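Long-range contact in aminoglycoside N(3)-acetyltransferase (Enterobacter cloacae, PDB 6NP3), which probably confers resistance to 2-deoxystreptamine antibiotics such as gentamicin by transferring an acetyl group from acetyl-CoA to their 3-amino group: residues A169-E174 with G219-E224. Numbering follows the deposited sequence. Where two conformers were deposited one is given.
Sequences ALHYAE and GPDAVE. With LLL ((2R,3R,4R,5R)-2-((1S,2S,3R,4S,6R)-4,6-diamino-3-((2R,3R,6S)-3-amino-6-(aminomethyl)-tetrahydro-2H-pyran-2-yloxy)-2-hydr oxycyclohexyloxy)-5-methyl-4-(methylamino)-tetrahydro-2H-pyran-3,5-diol), chain B.
A valine methyl lies on the face of a histidine ring whose edge is hydrogen-bonded to both a carboxylate and the antibiotic: V223 CG2 packs 3.9 Å from the centroid of the H171 ring in a CH-pi contact, 27° off the normal and shifted toward CE1. The His-carboxylate pair of H171 and E174 thus rests against the first turn of helix 222-233 in the aminoglycoside pocket. H171 ND1 donates to E174 OE2 at 2.8 Å, a nearly straight bond (164°) that lies in the imidazole plane but reaches the oxygen from above the carboxylate plane. At another point on the rim, N32 of gentamicin, the 3-amino group that the reaction acetylates, donates to H171 NE2 at 2.8 Å. These two in-plane bonds fix the rotation of the ring, which Y141, another pocket residue, also meets. H171 has also been seen to bind acetyl-CoA and CoA, both absent here.

The V223 rotamer (chi1 170°) puts CG2 beside the backbone N, anti to the carbonyl carbon, and so over the imidazole; both methyls pack on L170 CB, the nearer, CG2, at 4.0 Å. L170 continues this apolar side onto I226 and A227 of helix 222-233 and I254 of helix 251-265.

E174 OE1 faces the helix start, 3.3 Å from A222 CB. Two water sites between them are too close together to be filled at once, so either bridge, including that to A222 N, is at best part-time. In one of two deposited D221 conformers, OD1 caps the helix, accepting from E224 N at 3.1 Å.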
loop_
_atom_site.group_PDB
_atom_site.type_symbol
_atom_site.label_atom_id
_atom_site.label_comp_id
_atom_site.label_asym_id
_atom_site.label_seq_id
_atom_site.Cartn_x
_atom_site.Cartn_y
_atom_site.Cartn_z
ATOM N N ALA A 169 -4.838 1.138 2.711
ATOM C CA ALA A 169 -5.072 2.081 3.783
ATOM C C ALA A 169 -6.104 1.588 4.785
ATOM O O ALA A 169 -6.069 2.024 5.946
ATOM C CB ALA A 169 -5.483 3.437 3.255
ATOM N N LEU A 170 -7.031 0.720 4.374
ATOM C CA LEU A 170 -8.012 0.196 5.317
ATOM C C LEU A 170 -7.401 -0.685 6.398
ATOM O O LEU A 170 -8.061 -0.915 7.418
ATOM C CB LEU A 170 -9.148 -0.514 4.587
ATOM C CG LEU A 170 -10.233 0.422 4.058
ATOM C CD1 LEU A 170 -11.150 -0.298 3.107
ATOM C CD2 LEU A 170 -11.005 1.008 5.229
ATOM N N HIS A 171 -6.176 -1.181 6.222
ATOM C CA HIS A 171 -5.503 -1.799 7.361
ATOM C C HIS A 171 -5.308 -0.832 8.522
ATOM O O HIS A 171 -5.166 -1.301 9.664
ATOM C CB HIS A 171 -4.205 -2.487 6.937
ATOM C CG HIS A 171 -4.412 -3.611 5.973
ATOM N ND1 HIS A 171 -5.183 -4.711 6.274
ATOM C CD2 HIS A 171 -3.938 -3.822 4.722
ATOM C CE1 HIS A 171 -5.176 -5.546 5.250
ATOM N NE2 HIS A 171 -4.427 -5.030 4.294
ATOM N N TYR A 172 -5.288 0.482 8.287
ATOM C CA TYR A 172 -5.252 1.413 9.414
ATOM C C TYR A 172 -6.530 1.302 10.235
ATOM O O TYR A 172 -6.493 1.324 11.470
ATOM C CB TYR A 172 -5.041 2.840 8.890
ATOM C CG TYR A 172 -4.972 3.867 9.991
ATOM C CD1 TYR A 172 -6.116 4.334 10.599
ATOM C CD2 TYR A 172 -3.769 4.343 10.456
ATOM C CE1 TYR A 172 -6.070 5.234 11.650
ATOM C CE2 TYR A 172 -3.722 5.266 11.481
ATOM C CZ TYR A 172 -4.876 5.705 12.080
ATOM O OH TYR A 172 -4.802 6.605 13.133
ATOM N N ALA A 173 -7.673 1.217 9.559
ATOM C CA ALA A 173 -8.927 1.074 10.285
ATOM C C ALA A 173 -8.912 -0.169 11.158
ATOM O O ALA A 173 -9.421 -0.165 12.285
ATOM C CB ALA A 173 -10.093 1.007 9.317
ATOM N N GLU A 174 -8.375 -1.260 10.635
ATOM C CA GLU A 174 -8.300 -2.493 11.400
ATOM C C GLU A 174 -7.427 -2.311 12.631
ATOM O O GLU A 174 -7.751 -2.815 13.710
ATOM C CB GLU A 174 -7.762 -3.611 10.501
ATOM C CG GLU A 174 -8.657 -4.007 9.354
ATOM C CD GLU A 174 -8.157 -5.140 8.542
ATOM O OE1 GLU A 174 -9.009 -5.823 7.961
ATOM O OE2 GLU A 174 -6.939 -5.328 8.418
ATOM N N GLY A 219 -10.058 -14.853 1.147
ATOM C CA GLY A 219 -11.018 -13.841 1.530
ATOM C C GLY A 219 -12.466 -14.297 1.499
ATOM O O GLY A 219 -12.761 -15.495 1.484
ATOM N N PRO A 220 -13.410 -13.339 1.495
ATOM C CA PRO A 220 -13.092 -11.901 1.550
ATOM C C PRO A 220 -12.649 -11.480 2.940
ATOM O O PRO A 220 -13.243 -11.899 3.936
ATOM C CB PRO A 220 -14.425 -11.230 1.213
ATOM C CG PRO A 220 -15.460 -12.206 1.699
ATOM C CD PRO A 220 -14.861 -13.585 1.462
ATOM N N ASP A 221 -11.600 -10.672 3.006
ATOM C CA ASP A 221 -11.164 -10.082 4.259
ATOM C C ASP A 221 -12.007 -8.845 4.576
ATOM O O ASP A 221 -12.946 -8.490 3.855
ATOM C CB ASP A 221 -9.659 -9.809 4.219
ATOM C CG ASP A 221 -9.286 -8.597 3.382
ATOM O OD1 ASP A 221 -9.928 -8.322 2.336
ATOM O OD2 ASP A 221 -8.291 -7.948 3.788
ATOM N N ALA A 222 -11.703 -8.210 5.707
ATOM C CA ALA A 222 -12.473 -7.050 6.116
ATOM C C ALA A 222 -12.228 -5.876 5.178
ATOM O O ALA A 222 -13.146 -5.096 4.931
ATOM C CB ALA A 222 -12.151 -6.650 7.550
ATOM N N VAL A 223 -10.997 -5.699 4.685
ATOM C CA VAL A 223 -10.738 -4.620 3.726
ATOM C C VAL A 223 -11.713 -4.714 2.560
ATOM O O VAL A 223 -12.349 -3.728 2.162
ATOM C CB VAL A 223 -9.283 -4.690 3.234
ATOM C CG1 VAL A 223 -9.054 -3.734 2.060
ATOM C CG2 VAL A 223 -8.359 -4.386 4.355
ATOM N N GLU A 224 -11.829 -5.909 1.979
ATOM C CA GLU A 224 -12.713 -6.094 0.835
ATOM C C GLU A 224 -14.160 -5.835 1.200
ATOM O O GLU A 224 -14.898 -5.201 0.433
ATOM C CB GLU A 224 -12.541 -7.500 0.257
ATOM C CG GLU A 224 -13.453 -7.760 -0.920
ATOM C CD GLU A 224 -13.183 -9.061 -1.644
ATOM O OE1 GLU A 224 -12.143 -9.708 -1.397
ATOM O OE2 GLU A 224 -14.031 -9.424 -2.484
HETATM C C11 LLL B . -3.865 -10.379 0.025
HETATM O O11 LLL B . -3.662 -9.040 0.546
HETATM C C21 LLL B . -4.429 -10.232 -1.386
HETATM N N21 LLL B . -3.568 -9.299 -2.103
HETATM C C31 LLL B . -5.771 -9.599 -1.340
HETATM C C41 LLL B . -6.693 -10.491 -0.525
HETATM C C51 LLL B . -6.076 -10.671 0.857
HETATM O O51 LLL B . -4.779 -11.189 0.758
HETATM C C61 LLL B . -6.895 -11.644 1.678
HETATM N N61 LLL B . -6.256 -11.790 2.985
HETATM C C12 LLL B . -0.561 -7.572 2.997
HETATM N N12 LLL B . 0.316 -7.205 4.100
HETATM C C22 LLL B . -1.967 -7.004 3.189
HETATM C C32 LLL B . -2.780 -7.369 1.963
HETATM N N32 LLL B . -4.131 -6.818 2.098
HETATM C C42 LLL B . -2.908 -8.878 1.750
HETATM C C52 LLL B . -1.511 -9.499 1.698
HETATM O O52 LLL B . -1.650 -10.901 1.695
HETATM C C62 LLL B . -0.650 -9.099 2.880
HETATM O O62 LLL B . 0.659 -9.590 2.659
HETATM C C13 LLL B . 1.257 -10.367 3.699
HETATM C C23 LLL B . 2.760 -10.118 3.612
HETATM O O23 LLL B . 2.979 -8.724 3.689
HETATM C C33 LLL B . 3.312 -10.599 2.258
HETATM N N33 LLL B . 4.785 -10.456 2.235
HETATM C C43 LLL B . 2.908 -12.074 2.059
HETATM O O43 LLL B . 3.650 -12.830 2.996
HETATM C C53 LLL B . 1.402 -12.253 2.284
HETATM O O53 LLL B . 0.983 -11.773 3.540
HETATM C C83 LLL B . 3.232 -12.526 0.630
HETATM C C93 LLL B . 5.222 -9.686 1.051
HETATM O O HOH W 1 -9.405 -8.433 7.652
HETATM O O HOH W 2 -8.568 -7.613 6.226
#